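Local coordinates for uncharacterized protein Tfu_2867 (Thermobifida fusca, PDB 2QE6) that binds S-adenosylmethionine and is probably a methyltransferase of the Rossmann-like class, although its substrate is not known, at residues R106-D111 and A131-D136. The protein carries 1 engineered substitution. Residues are numbered along the deposited sequence; the frame is centred on the assembly and turned at random.
Sequences RVVYVD and AVFTAD. With SAM (S-adenosylmethionine), chain F.
Asp111 O takes Ala135 N from well above its carbonyl plane: the donor stands 54° out of it, although the bond is still 3.1 Å long. This skewed bond closes the parallel pairing of strands 106-111 and 130-134, the two strands of a beta-alpha-beta crossover through helix 114-124, in the order expected of a Rossmann-like methyltransferase sheet. Upstream, the alternating bonds are regular: Phe133 N gives to Tyr109 O at 2.9 Å and Asp111 N to Phe133 O at 3.1 Å. Strand 130-134 is the outermost in this half of the sheet. On one face, the Phe133 ring leans back over strand 106-111 because its CG sits between backbone N and carbonyl carbon (chi1 69°). Val110 CG2 lies over the ring face, 4.0 Å from the centroid and 28° off the normal, a CH-pi contact, whereas Val108 CG1 meets the ring edge, 3.5 Å from Phe133 CE1. His146 stacks on the same phenylalanine. The other face carries Tyr109, Val132, Asp111 and Thr134 and is covered in part by helix 114-124. At the C-terminal ends of the strands both segments reach the cofactor: Asp111 from the last position of its strand, Asp136 from the loop that follows the other. Asp111 OD1 accepts O2' of S-adenosylmethionine and its OD2 accepts O3' at 2.5 Å, so that the carboxylate serves both ribose hydroxyls, one on each oxygen; Asp113 N and Gly87 N also bind OD1 and OD2, respectively, and so fix the carboxylate's rotation. With an alanine here both ribose hydroxyls would probably be left without their acceptor, and the N-H groups of Gly87 and Asp113 without theirs. Further along, Asp136 OD1 accepts adenine N6 at 2.8 Å, while its OD2 forms a salt bridge with Arg138.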
loop_
_atom_site.group_PDB
_atom_site.type_symbol
_atom_site.label_atom_id
_atom_site.label_comp_id
_atom_site.label_asym_id
_atom_site.label_seq_id
_atom_site.Cartn_x
_atom_site.Cartn_y
_atom_site.Cartn_z
ATOM N N ARG A 106 -15.646 -4.827 4.827
ATOM C CA ARG A 106 -15.619 -3.410 5.201
ATOM C C ARG A 106 -14.201 -2.895 5.102
ATOM O O ARG A 106 -13.274 -3.572 5.577
ATOM C CB ARG A 106 -16.158 -3.216 6.614
ATOM C CG ARG A 106 -17.648 -3.592 6.732
ATOM C CD ARG A 106 -18.242 -3.156 8.059
ATOM N NE ARG A 106 -17.446 -3.687 9.166
ATOM C CZ ARG A 106 -17.529 -4.928 9.658
ATOM N NH1 ARG A 106 -18.380 -5.821 9.159
ATOM N NH2 ARG A 106 -16.732 -5.279 10.662
ATOM N N VAL A 107 -14.029 -1.756 4.428
ATOM C CA VAL A 107 -12.687 -1.216 4.177
ATOM C C VAL A 107 -12.665 0.252 4.571
ATOM O O VAL A 107 -13.595 1.022 4.233
ATOM C CB VAL A 107 -12.243 -1.367 2.671
ATOM C CG1 VAL A 107 -10.840 -0.825 2.461
ATOM C CG2 VAL A 107 -12.289 -2.851 2.242
ATOM N N VAL A 108 -11.620 0.627 5.301
ATOM C CA VAL A 108 -11.377 1.998 5.688
ATOM C C VAL A 108 -10.043 2.385 5.075
ATOM O O VAL A 108 -9.035 1.773 5.376
ATOM C CB VAL A 108 -11.332 2.165 7.221
ATOM C CG1 VAL A 108 -10.886 3.611 7.591
ATOM C CG2 VAL A 108 -12.708 1.788 7.857
ATOM N N TYR A 109 -10.069 3.373 4.179
ATOM C CA TYR A 109 -8.865 3.850 3.538
ATOM C C TYR A 109 -8.310 5.085 4.254
ATOM O O TYR A 109 -9.053 5.946 4.681
ATOM C CB TYR A 109 -9.132 4.254 2.095
ATOM C CG TYR A 109 -9.609 3.208 1.106
ATOM C CD1 TYR A 109 -8.737 2.316 0.501
ATOM C CD2 TYR A 109 -10.931 3.182 0.695
ATOM C CE1 TYR A 109 -9.186 1.384 -0.493
ATOM C CE2 TYR A 109 -11.374 2.286 -0.279
ATOM C CZ TYR A 109 -10.498 1.389 -0.872
ATOM O OH TYR A 109 -11.020 0.533 -1.851
ATOM N N VAL A 110 -6.991 5.192 4.328
ATOM C CA VAL A 110 -6.336 6.321 4.984
ATOM C C VAL A 110 -5.206 6.785 4.076
ATOM O O VAL A 110 -4.427 5.958 3.604
ATOM C CB VAL A 110 -5.755 5.902 6.362
ATOM C CG1 VAL A 110 -5.084 7.087 7.077
ATOM C CG2 VAL A 110 -6.893 5.285 7.220
ATOM N N ASP A 111 -5.161 8.085 3.788
ATOM C CA ASP A 111 -4.064 8.659 3.042
ATOM C C ASP A 111 -3.798 10.074 3.515
ATOM O O ASP A 111 -4.668 10.739 3.985
ATOM C CB ASP A 111 -4.294 8.617 1.522
ATOM C CG ASP A 111 -2.968 8.603 0.727
ATOM O OD1 ASP A 111 -2.338 9.657 0.559
ATOM O OD2 ASP A 111 -2.554 7.538 0.245
ATOM N N ALA A 131 -15.123 3.533 3.800
ATOM C CA ALA A 131 -14.922 4.895 4.283
ATOM C C ALA A 131 -13.495 5.308 3.934
ATOM O O ALA A 131 -12.659 4.444 3.682
ATOM C CB ALA A 131 -15.141 4.959 5.798
ATOM N N VAL A 132 -13.256 6.618 3.862
ATOM C CA VAL A 132 -11.947 7.176 3.540
ATOM C C VAL A 132 -11.666 8.378 4.434
ATOM O O VAL A 132 -12.556 9.137 4.736
ATOM C CB VAL A 132 -11.829 7.569 2.031
ATOM C CG1 VAL A 132 -12.827 8.627 1.640
ATOM C CG2 VAL A 132 -10.376 8.006 1.681
ATOM N N PHE A 133 -10.431 8.545 4.881
ATOM C CA PHE A 133 -10.077 9.785 5.549
ATOM C C PHE A 133 -8.603 10.127 5.427
ATOM O O PHE A 133 -7.760 9.280 5.082
ATOM C CB PHE A 133 -10.579 9.809 7.011
ATOM C CG PHE A 133 -9.887 8.843 7.945
ATOM C CD1 PHE A 133 -10.352 7.537 8.099
ATOM C CD2 PHE A 133 -8.815 9.266 8.733
ATOM C CE1 PHE A 133 -9.727 6.653 9.003
ATOM C CE2 PHE A 133 -8.200 8.405 9.646
ATOM C CZ PHE A 133 -8.655 7.094 9.775
ATOM N N THR A 134 -8.302 11.403 5.679
ATOM C CA THR A 134 -6.929 11.913 5.591
ATOM C C THR A 134 -6.267 11.786 6.970
ATOM O O THR A 134 -6.836 12.155 7.973
ATOM C CB THR A 134 -6.936 13.372 5.085
ATOM O OG1 THR A 134 -7.680 13.436 3.861
ATOM C CG2 THR A 134 -5.528 13.897 4.848
ATOM N N ALA A 135 -5.075 11.201 7.018
ATOM C CA ALA A 135 -4.363 11.140 8.259
ATOM C C ALA A 135 -2.947 10.702 7.950
ATOM O O ALA A 135 -2.647 10.217 6.853
ATOM C CB ALA A 135 -5.028 10.175 9.231
ATOM N N ASP A 136 -2.084 10.866 8.934
ATOM C CA ASP A 136 -0.704 10.413 8.828
ATOM C C ASP A 136 -0.513 9.088 9.557
ATOM O O ASP A 136 -0.613 9.004 10.780
ATOM C CB ASP A 136 0.191 11.471 9.436
ATOM C CG ASP A 136 1.641 11.181 9.260
ATOM O OD1 ASP A 136 2.018 10.041 8.992
ATOM O OD2 ASP A 136 2.415 12.136 9.374
HETATM N N SAM F . -1.087 1.586 -1.170
HETATM C CA SAM F . -1.199 1.963 -2.634
HETATM C C SAM F . -0.613 0.855 -3.481
HETATM O O SAM F . -1.005 0.681 -4.630
HETATM O OXT SAM F . 0.287 0.135 -3.029
HETATM C CB SAM F . -0.490 3.262 -3.060
HETATM C CG SAM F . 1.040 3.273 -2.921
HETATM S SD SAM F . 1.855 4.875 -3.229
HETATM C CE SAM F . 0.344 5.794 -3.611
HETATM C "C5'" SAM F . 2.013 5.348 -1.495
HETATM C "C4'" SAM F . 0.856 6.027 -0.750
HETATM O "O4'" SAM F . 1.160 6.082 0.648
HETATM C "C3'" SAM F . 0.603 7.483 -1.175
HETATM O "O3'" SAM F . -0.759 7.693 -1.502
HETATM C "C2'" SAM F . 1.042 8.355 -0.010
HETATM O "O2'" SAM F . 0.390 9.628 0.071
HETATM C "C1'" SAM F . 0.798 7.381 1.139
HETATM N N9 SAM F . 1.618 7.743 2.296
HETATM C C8 SAM F . 3.007 7.775 2.416
HETATM N N7 SAM F . 3.320 8.161 3.681
HETATM C C5 SAM F . 2.144 8.355 4.360
HETATM C C6 SAM F . 1.886 8.728 5.687
HETATM N N6 SAM F . 2.925 8.999 6.524
HETATM N N1 SAM F . 0.561 8.828 6.075
HETATM C C2 SAM F . -0.505 8.561 5.192
HETATM N N3 SAM F . -0.245 8.199 3.873
HETATM C C4 SAM F . 1.069 8.093 3.491
HETATM O O HOH W 1 -6.906 11.882 1.901
#